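Local coordinates for protein trehalose-6-phosphate phosphatase (Candida albicans, PDB 5DXF) that carries an N-terminal domain of the glycosyltransferase family 20 kind, consistent with a GT-B architecture of two Rossmann-like lobes, at residues 304-309 with 444-449; 440-445 with 461-466; 344-349 with 369-374. All coordinates share one frame; numbering follows the deposited sequence.

Contact 1 of 3, residues 304-309 with 444-449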
ATOM      1  N   GLU A 304     -10.824  -3.855  13.559  1.00 72.32           N
ATOM      2  CA  GLU A 304     -11.039  -3.941  15.006  1.00 79.91           C
ATOM      3  C   GLU A 304      -9.885  -3.312  15.785  1.00 70.63           C
ATOM      4  O   GLU A 304     -10.119  -2.590  16.756  1.00 76.84           O
ATOM      5  CB  GLU A 304     -11.265  -5.401  15.460  1.00 83.24           C
ATOM      6  CG  GLU A 304     -10.021  -6.296  15.635  1.00 84.18           C
ATOM      7  CD  GLU A 304     -10.303  -7.537  16.479  1.00 92.34           C
ATOM      8  OE1 GLU A 304     -11.045  -7.419  17.479  1.00 81.50           O
ATOM      9  OE2 GLU A 304      -9.787  -8.628  16.146  1.00 89.74           O
ATOM     10  N   LYS A 305      -8.652  -3.558  15.352  1.00 63.24           N
ATOM     11  CA  LYS A 305      -7.492  -3.039  16.063  1.00 64.67           C
ATOM     12  C   LYS A 305      -7.347  -1.537  15.877  1.00 62.58           C
ATOM     13  O   LYS A 305      -7.031  -0.823  16.822  1.00 67.55           O
ATOM     14  CB  LYS A 305      -6.207  -3.746  15.618  1.00 59.34           C
ATOM     15  CG  LYS A 305      -4.978  -3.262  16.373  1.00 61.20           C
ATOM     16  CD  LYS A 305      -3.896  -4.326  16.450  1.00 70.59           C
ATOM     17  CE  LYS A 305      -2.885  -3.969  17.521  1.00 66.05           C
ATOM     18  NZ  LYS A 305      -3.586  -3.691  18.802  1.00 59.97           N
ATOM     19  N   ILE A 306      -7.576  -1.059  14.658  1.00 63.46           N
ATOM     20  CA  ILE A 306      -7.499   0.369  14.375  1.00 61.89           C
ATOM     21  C   ILE A 306      -8.576   1.137  15.131  1.00 60.25           C
ATOM     22  O   ILE A 306      -8.307   2.190  15.704  1.00 57.54           O
ATOM     23  CB  ILE A 306      -7.627   0.647  12.862  1.00 56.56           C
ATOM     24  CG1 ILE A 306      -6.351   0.203  12.147  1.00 55.85           C
ATOM     25  CG2 ILE A 306      -7.895   2.122  12.596  1.00 55.42           C
ATOM     26  CD1 ILE A 306      -6.549  -0.096  10.687  1.00 60.79           C
ATOM     27  N   GLU A 307      -9.794   0.605  15.147  1.00 63.86           N
ATOM     28  CA  GLU A 307     -10.871   1.228  15.908  1.00 69.22           C
ATOM     29  C   GLU A 307     -10.536   1.237  17.402  1.00 66.98           C
ATOM     30  O   GLU A 307     -10.655   2.272  18.073  1.00 63.03           O
ATOM     31  CB  GLU A 307     -12.194   0.510  15.654  1.00 64.33           C
ATOM     32  CG  GLU A 307     -13.398   1.211  16.242  1.00 65.92           C
ATOM     33  CD  GLU A 307     -14.694   0.754  15.610  1.00 66.91           C
ATOM     34  OE1 GLU A 307     -15.771   1.064  16.161  1.00 61.55           O
ATOM     35  OE2 GLU A 307     -14.638   0.089  14.552  1.00 75.61           O
ATOM     36  N   HIS A 308     -10.022   0.124  17.903  1.00 58.98           N
ATOM     37  CA  HIS A 308      -9.691   0.048  19.305  1.00 64.59           C
ATOM     38  C   HIS A 308      -8.626   1.054  19.732  1.00 70.51           C
ATOM     39  O   HIS A 308      -8.797   1.769  20.716  1.00 66.94           O
ATOM     40  CB  HIS A 308      -9.184  -1.362  19.600  1.00 66.40           C
ATOM     41  CG  HIS A 308      -8.593  -1.519  20.962  1.00 77.87           C
ATOM     42  ND1 HIS A 308      -7.251  -1.743  21.167  1.00 78.44           N
ATOM     43  CD2 HIS A 308      -9.159  -1.477  22.189  1.00 71.98           C
ATOM     44  CE1 HIS A 308      -7.016  -1.834  22.461  1.00 80.51           C
ATOM     45  NE2 HIS A 308      -8.157  -1.675  23.102  1.00 81.77           N
ATOM     46  N   ASP A 309      -7.550   1.132  18.961  1.00 70.11           N
ATOM     47  CA  ASP A 309      -6.462   2.057  19.223  1.00 60.61           C
ATOM     48  C   ASP A 309      -6.917   3.485  19.077  1.00 56.01           C
ATOM     49  O   ASP A 309      -6.533   4.346  19.830  1.00 62.74           O
ATOM     50  CB  ASP A 309      -5.281   1.762  18.314  1.00 60.77           C
ATOM     51  CG  ASP A 309      -4.717   0.389  18.531  1.00 63.99           C
ATOM     52  OD1 ASP A 309      -5.328  -0.396  19.261  1.00 72.02           O
ATOM     53  OD2 ASP A 309      -3.657   0.082  17.973  1.00 71.18           O
ATOM     54  N   PHE A 444      -8.971   6.529   8.090  1.00 44.05           N
ATOM     55  CA  PHE A 444      -9.641   7.797   8.357  1.00 47.57           C
ATOM     56  C   PHE A 444     -11.140   7.599   8.554  1.00 53.37           C
ATOM     57  O   PHE A 444     -11.733   8.153   9.489  1.00 41.53           O
ATOM     58  CB  PHE A 444      -9.387   8.784   7.215  1.00 38.30           C
ATOM     59  CG  PHE A 444     -10.268  10.003   7.251  1.00 38.07           C
ATOM     60  CD1 PHE A 444      -9.949  11.082   8.061  1.00 26.34           C
ATOM     61  CD2 PHE A 444     -11.412  10.074   6.467  1.00 36.53           C
ATOM     62  CE1 PHE A 444     -10.754  12.209   8.093  1.00 34.89           C
ATOM     63  CE2 PHE A 444     -12.224  11.195   6.495  1.00 34.62           C
ATOM     64  CZ  PHE A 444     -11.893  12.265   7.308  1.00 41.59           C
ATOM     65  N   VAL A 445     -11.750   6.816   7.667  1.00 51.24           N
ATOM     66  CA  VAL A 445     -13.181   6.548   7.755  1.00 49.53           C
ATOM     67  C   VAL A 445     -13.510   5.876   9.086  1.00 62.03           C
ATOM     68  O   VAL A 445     -14.503   6.224   9.729  1.00 51.34           O
ATOM     69  CB  VAL A 445     -13.679   5.672   6.583  1.00 50.65           C
ATOM     70  CG1 VAL A 445     -15.111   5.231   6.816  1.00 55.02           C
ATOM     71  CG2 VAL A 445     -13.576   6.430   5.269  1.00 51.45           C
ATOM     72  N   ILE A 446     -12.672   4.928   9.508  1.00 53.10           N
ATOM     73  CA  ILE A 446     -12.855   4.324  10.828  1.00 50.04           C
ATOM     74  C   ILE A 446     -12.766   5.384  11.928  1.00 58.51           C
ATOM     75  O   ILE A 446     -13.597   5.429  12.841  1.00 57.30           O
ATOM     76  CB  ILE A 446     -11.812   3.226  11.128  1.00 54.92           C
ATOM     77  CG1 ILE A 446     -11.999   2.021  10.210  1.00 51.36           C
ATOM     78  CG2 ILE A 446     -11.905   2.788  12.582  1.00 53.81           C
ATOM     79  CD1 ILE A 446     -11.054   0.893  10.530  1.00 51.91           C
ATOM     80  N   CYS A 447     -11.757   6.241  11.821  1.00 59.57           N
ATOM     81  CA  CYS A 447     -11.495   7.259  12.832  1.00 50.33           C
ATOM     82  C   CYS A 447     -12.568   8.339  12.883  1.00 52.81           C
ATOM     83  O   CYS A 447     -12.614   9.123  13.829  1.00 60.27           O
ATOM     84  CB  CYS A 447     -10.132   7.913  12.585  1.00 51.28           C
ATOM     85  SG  CYS A 447      -8.711   6.863  12.963  1.00 62.80           S
ATOM     86  N   GLN A 448     -13.424   8.385  11.867  1.00 52.49           N
ATOM     87  CA  GLN A 448     -14.445   9.424  11.806  1.00 54.68           C
ATOM     88  C   GLN A 448     -15.858   8.931  12.078  1.00 54.17           C
ATOM     89  O   GLN A 448     -16.812   9.665  11.842  1.00 47.96           O
ATOM     90  CB  GLN A 448     -14.418  10.108  10.436  1.00 53.44           C
ATOM     91  CG  GLN A 448     -13.208  10.981  10.221  1.00 52.35           C
ATOM     92  CD  GLN A 448     -13.092  12.077  11.257  1.00 59.36           C
ATOM     93  OE1 GLN A 448     -14.095  12.598  11.741  1.00 57.30           O
ATOM     94  NE2 GLN A 448     -11.863  12.434  11.605  1.00 51.40           N
ATOM     95  N   LYS A 449     -16.010   7.706  12.573  1.00 53.89           N
ATOM     96  CA  LYS A 449     -17.348   7.146  12.755  1.00 61.52           C
ATOM     97  C   LYS A 449     -18.188   7.964  13.736  1.00 61.82           C
ATOM     98  O   LYS A 449     -19.398   8.093  13.560  1.00 57.70           O
ATOM     99  CB  LYS A 449     -17.277   5.680  13.217  1.00 62.07           C
ATOM    100  CG  LYS A 449     -17.240   5.476  14.724  1.00 55.19           C
ATOM    101  CD  LYS A 449     -16.970   4.021  15.095  1.00 60.56           C
ATOM    102  CE  LYS A 449     -18.246   3.259  15.454  1.00 63.83           C
ATOM    103  NZ  LYS A 449     -17.955   1.920  16.058  1.00 60.80           N
TER
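Ile446 overlaps the base of Glu307: its CG2 methyl rests 3.8 Å from Glu307 CA and equally far from Glu307 CB, so one branch of the isoleucine bears on the backbone of the facing helix. This is also where the two segments come closest, with the CA atoms of Glu307 and Ile446 6.3 Å apart. The longer branch serves the residue next door, Ile446 CD1 lying 4.0 Å from Ile306 CG2, and the two isoleucine side chains cross at about a right angle. CG1 lies beside the backbone N of Ile446 (chi1 -67°) and CG2 is anti to it, so the two arms spread over adjacent residues. A beta-branched residue suits such a place, because it is bulky close to its own main chain and so fits between closely spaced helices.

Glu307 has a double role. Its CB belongs to the apolar patch, while its extended chain, leaving anti to the backbone N (chi1 -171°), carries the carboxylate beyond the isoleucines to Lys449. There Glu307 OE1 and Lys449 NZ form a salt bridge, the lysine chain meeting the glutamate roughly at right angles; the modelled separation is too short to be read literally. Tyr504 hydrogen-bonds through its OH to both Glu307 OE2 and Lys449 NZ, so one hydroxyl joins the acid and the base, while the apolar pair lies nearer the backbones.

Helix 303-311, which follows strand 290-296 of the large mixed sheet, packs on helix 439-447, which links strands 428-430 and 455-458. Helix 493-509 supplies Tyr504 and touches Val445, helix 415-424 meets Cys447, and Ile301, in the loop ahead of helix 303-311, touches both isoleucines.

Contact 2 of 3, residues 440-445 with 461-466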
ATOM      1  N   THR A 440      -4.821   4.824   4.186  1.00 55.19           N
ATOM      2  CA  THR A 440      -5.082   6.019   4.981  1.00 54.02           C
ATOM      3  C   THR A 440      -6.546   6.456   4.925  1.00 49.70           C
ATOM      4  O   THR A 440      -7.100   6.902   5.928  1.00 54.41           O
ATOM      5  CB  THR A 440      -4.183   7.187   4.522  1.00 51.29           C
ATOM      6  OG1 THR A 440      -2.807   6.800   4.632  1.00 67.74           O
ATOM      7  CG2 THR A 440      -4.423   8.430   5.369  1.00 49.17           C
ATOM      8  N   SER A 441      -7.170   6.322   3.759  1.00 46.23           N
ATOM      9  CA  SER A 441      -8.573   6.693   3.601  1.00 48.29           C
ATOM     10  C   SER A 441      -9.481   5.815   4.457  1.00 51.22           C
ATOM     11  O   SER A 441     -10.360   6.316   5.161  1.00 47.03           O
ATOM     12  CB  SER A 441      -8.989   6.605   2.131  1.00 51.79           C
ATOM     13  OG  SER A 441      -8.701   5.327   1.593  1.00 45.42           O
ATOM     14  N   LEU A 442      -9.258   4.507   4.391  1.00 52.03           N
ATOM     15  CA  LEU A 442     -10.019   3.543   5.178  1.00 53.42           C
ATOM     16  C   LEU A 442      -9.852   3.800   6.677  1.00 60.84           C
ATOM     17  O   LEU A 442     -10.842   3.898   7.421  1.00 50.99           O
ATOM     18  CB  LEU A 442      -9.581   2.121   4.831  1.00 54.80           C
ATOM     19  CG  LEU A 442      -9.542   1.746   3.347  1.00 60.15           C
ATOM     20  CD1 LEU A 442      -8.916   0.371   3.152  1.00 48.46           C
ATOM     21  CD2 LEU A 442     -10.936   1.791   2.744  1.00 53.24           C
ATOM     22  N   GLU A 443      -8.598   3.916   7.110  1.00 50.32           N
ATOM     23  CA  GLU A 443      -8.294   4.234   8.505  1.00 52.20           C
ATOM     24  C   GLU A 443      -8.984   5.522   8.958  1.00 48.10           C
ATOM     25  O   GLU A 443      -9.520   5.593  10.066  1.00 39.45           O
ATOM     26  CB  GLU A 443      -6.783   4.349   8.709  1.00 51.35           C
ATOM     27  CG  GLU A 443      -6.106   3.023   9.013  1.00 59.81           C
ATOM     28  CD  GLU A 443      -4.619   3.037   8.715  1.00 61.44           C
ATOM     29  OE1 GLU A 443      -3.936   2.048   9.058  1.00 56.06           O
ATOM     30  OE2 GLU A 443      -4.136   4.029   8.132  1.00 58.01           O
ATOM     31  N   PHE A 444      -8.971   6.529   8.090  1.00 44.05           N
ATOM     32  CA  PHE A 444      -9.641   7.797   8.357  1.00 47.57           C
ATOM     33  C   PHE A 444     -11.140   7.599   8.554  1.00 53.37           C
ATOM     34  O   PHE A 444     -11.733   8.153   9.489  1.00 41.53           O
ATOM     35  CB  PHE A 444      -9.387   8.784   7.215  1.00 38.30           C
ATOM     36  CG  PHE A 444     -10.268  10.003   7.251  1.00 38.07           C
ATOM     37  CD1 PHE A 444      -9.949  11.082   8.061  1.00 26.34           C
ATOM     38  CD2 PHE A 444     -11.412  10.074   6.467  1.00 36.53           C
ATOM     39  CE1 PHE A 444     -10.754  12.209   8.093  1.00 34.89           C
ATOM     40  CE2 PHE A 444     -12.224  11.195   6.495  1.00 34.62           C
ATOM     41  CZ  PHE A 444     -11.893  12.265   7.308  1.00 41.59           C
ATOM     42  N   VAL A 445     -11.750   6.816   7.667  1.00 51.24           N
ATOM     43  CA  VAL A 445     -13.181   6.548   7.755  1.00 49.53           C
ATOM     44  C   VAL A 445     -13.510   5.876   9.086  1.00 62.03           C
ATOM     45  O   VAL A 445     -14.503   6.224   9.729  1.00 51.34           O
ATOM     46  CB  VAL A 445     -13.679   5.672   6.583  1.00 50.65           C
ATOM     47  CG1 VAL A 445     -15.111   5.231   6.816  1.00 55.02           C
ATOM     48  CG2 VAL A 445     -13.576   6.430   5.269  1.00 51.45           C
ATOM     49  N   THR A 461      -7.350   6.563  -7.575  1.00 61.28           N
ATOM     50  CA  THR A 461      -6.871   5.656  -6.540  1.00 66.30           C
ATOM     51  C   THR A 461      -7.731   4.397  -6.527  1.00 62.81           C
ATOM     52  O   THR A 461      -8.905   4.430  -6.899  1.00 65.96           O
ATOM     53  CB  THR A 461      -6.870   6.308  -5.139  1.00 65.76           C
ATOM     54  OG1 THR A 461      -6.103   5.502  -4.238  1.00 57.34           O
ATOM     55  CG2 THR A 461      -8.283   6.454  -4.599  1.00 67.77           C
ATOM     56  N   GLY A 462      -7.133   3.286  -6.111  1.00 60.29           N
ATOM     57  CA  GLY A 462      -7.821   2.009  -6.093  1.00 60.64           C
ATOM     58  C   GLY A 462      -8.983   1.977  -5.119  1.00 65.23           C
ATOM     59  O   GLY A 462      -9.944   1.241  -5.317  1.00 60.82           O
ATOM     60  N   THR A 463      -8.900   2.782  -4.065  1.00 60.17           N
ATOM     61  CA  THR A 463      -9.927   2.781  -3.025  1.00 59.90           C
ATOM     62  C   THR A 463     -11.250   3.331  -3.556  1.00 59.17           C
ATOM     63  O   THR A 463     -12.324   2.980  -3.063  1.00 57.28           O
ATOM     64  CB  THR A 463      -9.475   3.589  -1.791  1.00 60.06           C
ATOM     65  OG1 THR A 463      -8.208   3.096  -1.334  1.00 57.66           O
ATOM     66  CG2 THR A 463     -10.481   3.449  -0.665  1.00 57.28           C
ATOM     67  N   ALA A 464     -11.173   4.173  -4.583  1.00 61.19           N
ATOM     68  CA  ALA A 464     -12.374   4.645  -5.265  1.00 65.62           C
ATOM     69  C   ALA A 464     -13.214   3.467  -5.769  1.00 62.71           C
ATOM     70  O   ALA A 464     -14.432   3.584  -5.913  1.00 62.42           O
ATOM     71  CB  ALA A 464     -12.010   5.571  -6.418  1.00 55.16           C
ATOM     72  N   THR A 465     -12.561   2.335  -6.029  1.00 56.12           N
ATOM     73  CA  THR A 465     -13.258   1.127  -6.459  1.00 56.04           C
ATOM     74  C   THR A 465     -14.179   0.572  -5.374  1.00 62.71           C
ATOM     75  O   THR A 465     -15.274   0.082  -5.680  1.00 72.57           O
ATOM     76  CB  THR A 465     -12.262   0.031  -6.895  1.00 66.86           C
ATOM     77  OG1 THR A 465     -11.764   0.333  -8.205  1.00 73.96           O
ATOM     78  CG2 THR A 465     -12.920  -1.343  -6.914  1.00 83.39           C
ATOM     79  N   VAL A 466     -13.766   0.659  -4.112  1.00 64.90           N
ATOM     80  CA  VAL A 466     -14.575   0.072  -3.046  1.00 62.90           C
ATOM     81  C   VAL A 466     -15.491   1.097  -2.374  1.00 58.78           C
ATOM     82  O   VAL A 466     -16.646   0.790  -2.075  1.00 68.14           O
ATOM     83  CB  VAL A 466     -13.688  -0.621  -1.970  1.00 51.70           C
ATOM     84  CG1 VAL A 466     -12.774  -1.636  -2.637  1.00 54.91           C
ATOM     85  CG2 VAL A 466     -12.870   0.386  -1.165  1.00 63.42           C
TER
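Segment 440-445 is regular helix, whereas residues 462-466 coil in short turns, closed by bonds such as Val466 N to Thr463 O (2.9 Å), and the two backbones stay well apart, with 7.8 Å between the CA atoms of Ser441 and Thr463. Side chains bridge that distance, and Thr463 is at the centre of it. Its methyl CG2 lies 3.4 Å from Ser441 OG and 3.8 Å from Leu442 CD2, so one small group is flanked by a hydroxyl and by a leucine branch. OG1 of Thr463 lies beside the backbone N (chi1 -54°), which leaves the CG2 methyl anti to it, facing the helix.

The two hydroxyls do not bond each other, Ser441 OG and Thr463 OG1 being 3.7 Å apart; each is satisfied by the backbone of Asn438, Ser441 OG at the carbonyl O and Thr463 OG1 at the amide N. The connection thus passes through the residue just before helix 439-447. That helix is the crossover of a beta-alpha-beta unit, joining parallel strands 428-430 and 455-458 of a three-stranded parallel sheet, consistent with a Rossmann-like lobe, and 461-466 belongs to the loop that leaves the second strand. Serine suits the inner face of the helix because it is small: besides Thr463, it touches Ile430, Leu455 and Leu457 of the two strands.

Asp435 steadies the start of the loop, its OD1 accepting hydrogen bonds from Thr461 OG1 and Gly462 N. Leu442 meets Thr463 with CD2; its side chain also touches Ile301 and Val507 of helix 493-509.

Contact 3 of 3, residues 344-349 with 369-374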
ATOM      1  N   ARG A 344       1.600   9.357  -5.340  1.00 45.18           N
ATOM      2  CA  ARG A 344       0.760   9.627  -4.176  1.00 43.60           C
ATOM      3  C   ARG A 344       0.096  11.002  -4.255  1.00 46.59           C
ATOM      4  O   ARG A 344      -0.785  11.321  -3.457  1.00 49.95           O
ATOM      5  CB  ARG A 344       1.578   9.499  -2.892  1.00 48.15           C
ATOM      6  CG  ARG A 344       2.017   8.072  -2.604  1.00 42.14           C
ATOM      7  CD  ARG A 344       0.817   7.135  -2.554  1.00 57.66           C
ATOM      8  NE  ARG A 344       1.197   5.767  -2.212  1.00 68.62           N
ATOM      9  CZ  ARG A 344       0.332   4.808  -1.899  1.00 75.09           C
ATOM     10  NH1 ARG A 344      -0.969   5.064  -1.879  1.00 64.50           N
ATOM     11  NH2 ARG A 344       0.768   3.591  -1.601  1.00 70.96           N
ATOM     12  N   GLY A 345       0.531  11.808  -5.218  1.00 47.75           N
ATOM     13  CA  GLY A 345      -0.159  13.034  -5.575  1.00 40.61           C
ATOM     14  C   GLY A 345      -0.216  14.139  -4.537  1.00 38.83           C
ATOM     15  O   GLY A 345      -1.247  14.795  -4.385  1.00 42.10           O
ATOM     16  N   VAL A 346       0.888  14.362  -3.833  1.00 45.34           N
ATOM     17  CA  VAL A 346       0.961  15.442  -2.855  1.00 42.97           C
ATOM     18  C   VAL A 346       0.955  16.798  -3.560  1.00 48.07           C
ATOM     19  O   VAL A 346       0.328  17.753  -3.094  1.00 47.52           O
ATOM     20  CB  VAL A 346       2.218  15.317  -1.971  1.00 41.38           C
ATOM     21  CG1 VAL A 346       2.294  16.469  -0.979  1.00 41.35           C
ATOM     22  CG2 VAL A 346       2.217  13.984  -1.241  1.00 49.44           C
ATOM     23  N   ILE A 347       1.648  16.865  -4.691  1.00 41.35           N
ATOM     24  CA  ILE A 347       1.722  18.079  -5.498  1.00 45.16           C
ATOM     25  C   ILE A 347       0.339  18.558  -5.933  1.00 43.86           C
ATOM     26  O   ILE A 347       0.021  19.744  -5.825  1.00 51.44           O
ATOM     27  CB  ILE A 347       2.603  17.857  -6.744  1.00 51.00           C
ATOM     28  CG1 ILE A 347       4.066  17.691  -6.330  1.00 52.89           C
ATOM     29  CG2 ILE A 347       2.450  19.009  -7.725  1.00 49.19           C
ATOM     30  CD1 ILE A 347       4.953  17.143  -7.420  1.00 53.81           C
ATOM     31  N   GLN A 348      -0.479  17.631  -6.420  1.00 44.04           N
ATOM     32  CA  GLN A 348      -1.832  17.955  -6.858  1.00 47.83           C
ATOM     33  C   GLN A 348      -2.681  18.437  -5.685  1.00 44.65           C
ATOM     34  O   GLN A 348      -3.509  19.338  -5.832  1.00 54.76           O
ATOM     35  CB  GLN A 348      -2.489  16.746  -7.530  1.00 46.76           C
ATOM     36  CG  GLN A 348      -1.934  16.412  -8.911  1.00 56.48           C
ATOM     37  CD  GLN A 348      -0.536  15.827  -8.865  1.00 55.01           C
ATOM     38  OE1 GLN A 348      -0.189  15.091  -7.943  1.00 53.96           O
ATOM     39  NE2 GLN A 348       0.278  16.160  -9.859  1.00 55.95           N
ATOM     40  N   LYS A 349      -2.464  17.831  -4.522  1.00 46.00           N
ATOM     41  CA  LYS A 349      -3.163  18.224  -3.305  1.00 41.35           C
ATOM     42  C   LYS A 349      -2.823  19.661  -2.928  1.00 50.96           C
ATOM     43  O   LYS A 349      -3.707  20.455  -2.601  1.00 42.90           O
ATOM     44  CB  LYS A 349      -2.807  17.280  -2.154  1.00 47.14           C
ATOM     45  CG  LYS A 349      -3.539  17.574  -0.855  1.00 40.75           C
ATOM     46  CD  LYS A 349      -3.019  16.706   0.282  1.00 48.72           C
ATOM     47  CE  LYS A 349      -3.010  15.233  -0.099  1.00 56.48           C
ATOM     48  NZ  LYS A 349      -2.639  14.363   1.052  1.00 56.81           N
ATOM     49  N   LEU A 369      -3.743  22.899   6.541  1.00 48.87           N
ATOM     50  CA  LEU A 369      -3.453  21.613   5.915  1.00 39.90           C
ATOM     51  C   LEU A 369      -2.263  20.955   6.605  1.00 41.95           C
ATOM     52  O   LEU A 369      -1.157  21.496   6.596  1.00 38.66           O
ATOM     53  CB  LEU A 369      -3.178  21.789   4.415  1.00 49.73           C
ATOM     54  CG  LEU A 369      -2.964  20.542   3.547  1.00 40.21           C
ATOM     55  CD1 LEU A 369      -3.504  20.764   2.144  1.00 46.21           C
ATOM     56  CD2 LEU A 369      -1.492  20.168   3.478  1.00 43.93           C
ATOM     57  N   ILE A 370      -2.491  19.792   7.207  1.00 41.89           N
ATOM     58  CA  ILE A 370      -1.417  19.044   7.851  1.00 39.15           C
ATOM     59  C   ILE A 370      -1.022  17.840   7.006  1.00 40.10           C
ATOM     60  O   ILE A 370      -1.821  16.925   6.799  1.00 47.24           O
ATOM     61  CB  ILE A 370      -1.818  18.570   9.263  1.00 48.91           C
ATOM     62  CG1 ILE A 370      -2.057  19.776  10.172  1.00 50.56           C
ATOM     63  CG2 ILE A 370      -0.741  17.663   9.849  1.00 41.47           C
ATOM     64  CD1 ILE A 370      -2.770  19.442  11.459  1.00 62.62           C
ATOM     65  N   GLN A 371       0.212  17.856   6.511  1.00 43.01           N
ATOM     66  CA  GLN A 371       0.734  16.758   5.705  1.00 41.83           C
ATOM     67  C   GLN A 371       1.935  16.109   6.383  1.00 39.00           C
ATOM     68  O   GLN A 371       2.946  16.766   6.635  1.00 42.39           O
ATOM     69  CB  GLN A 371       1.125  17.250   4.307  1.00 42.11           C
ATOM     70  CG  GLN A 371       1.521  16.138   3.345  1.00 36.71           C
ATOM     71  CD  GLN A 371       0.349  15.259   2.960  1.00 46.57           C
ATOM     72  OE1 GLN A 371      -0.790  15.721   2.886  1.00 48.32           O
ATOM     73  NE2 GLN A 371       0.620  13.982   2.719  1.00 43.98           N
ATOM     74  N   VAL A 372       1.811  14.822   6.693  1.00 35.66           N
ATOM     75  CA  VAL A 372       2.943  14.043   7.177  1.00 41.45           C
ATOM     76  C   VAL A 372       3.405  13.116   6.057  1.00 45.32           C
ATOM     77  O   VAL A 372       2.621  12.336   5.518  1.00 50.71           O
ATOM     78  CB  VAL A 372       2.591  13.235   8.443  1.00 43.01           C
ATOM     79  CG1 VAL A 372       1.159  12.735   8.372  1.00 53.24           C
ATOM     80  CG2 VAL A 372       3.561  12.073   8.624  1.00 44.01           C
ATOM     81  N   SER A 373       4.681  13.219   5.700  1.00 45.47           N
ATOM     82  CA  SER A 373       5.199  12.514   4.535  1.00 46.46           C
ATOM     83  C   SER A 373       6.286  11.503   4.877  1.00 48.26           C
ATOM     84  O   SER A 373       6.994  11.639   5.874  1.00 46.11           O
ATOM     85  CB  SER A 373       5.729  13.516   3.508  1.00 40.76           C
ATOM     86  OG  SER A 373       6.545  14.493   4.127  1.00 50.10           O
ATOM     87  N   SER A 374       6.403  10.487   4.030  1.00 56.75           N
ATOM     88  CA  SER A 374       7.424   9.460   4.170  1.00 54.72           C
ATOM     89  C   SER A 374       8.424   9.597   3.024  1.00 61.64           C
ATOM     90  O   SER A 374       8.046   9.981   1.918  1.00 56.87           O
ATOM     91  CB  SER A 374       6.785   8.070   4.179  1.00 66.26           C
ATOM     92  OG  SER A 374       5.629   8.051   5.001  1.00 68.18           O
TER
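Strand 332-339, helix 346-359 and strand 367-374 form a beta-alpha-beta unit, and here the first turn of its helix meets the second strand. Lys349 NZ donates a hydrogen bond to Gln371 OE1 at 2.9 Å. The nitrogen approaches at a C=O...N angle of 117° and is tilted 24° from the carbonyl plane of the amide. Bends in both chains, at chi3 of Lys349 and chi2 of Gln371, bring the polar ends together. Asp338 OD2, from the first strand, takes a salt bridge from Lys349 NZ and a hydrogen bond from Gln371 NE2; a buried ammonium is therefore paired with a carboxylate, and the amide, its two ends used in opposite senses, is probably held against rotation.

Apolar atoms flank this polar cluster. Lys349 CG lies 4.4 Å from Leu369 CD1, and Val346 CG2 is 4.3 Å from Gln371 NE2. Leu369 and Gln371, two apart on the strand, both face the helix. Gly345, at the N-cap, has a positive phi (65°), a backbone shape most easily taken by a residue without a side chain. Such helix-on-sheet packing is characteristic of the crossover units in a Rossmann-like lobe of a GT-B protein.

From the N terminus, the chain first passes 304-309, whose partner comes 135 residues later. Inside that long loop, contact 3 opens at 344-349 and closes at 369-374, so it is nested within contact 1. Contact 2 then opens at 440-445, where contact 1 is about to close: the two share Phe444 and Val445, and Ile306 CD1 touches Glu443 CG at 3.6 Å. Contact 2 closes soon afterwards, at 461-466, in series with contact 3. Contact 1 ties helix 303-311 to helix 439-447, which contact 2 joins to the loop after strand 455-458, while contact 3 binds helix 346-359 to strand 367-374 of its own parallel sheet, 332-339/367-374/406-409, its centre about 16 Å from that of contact 2.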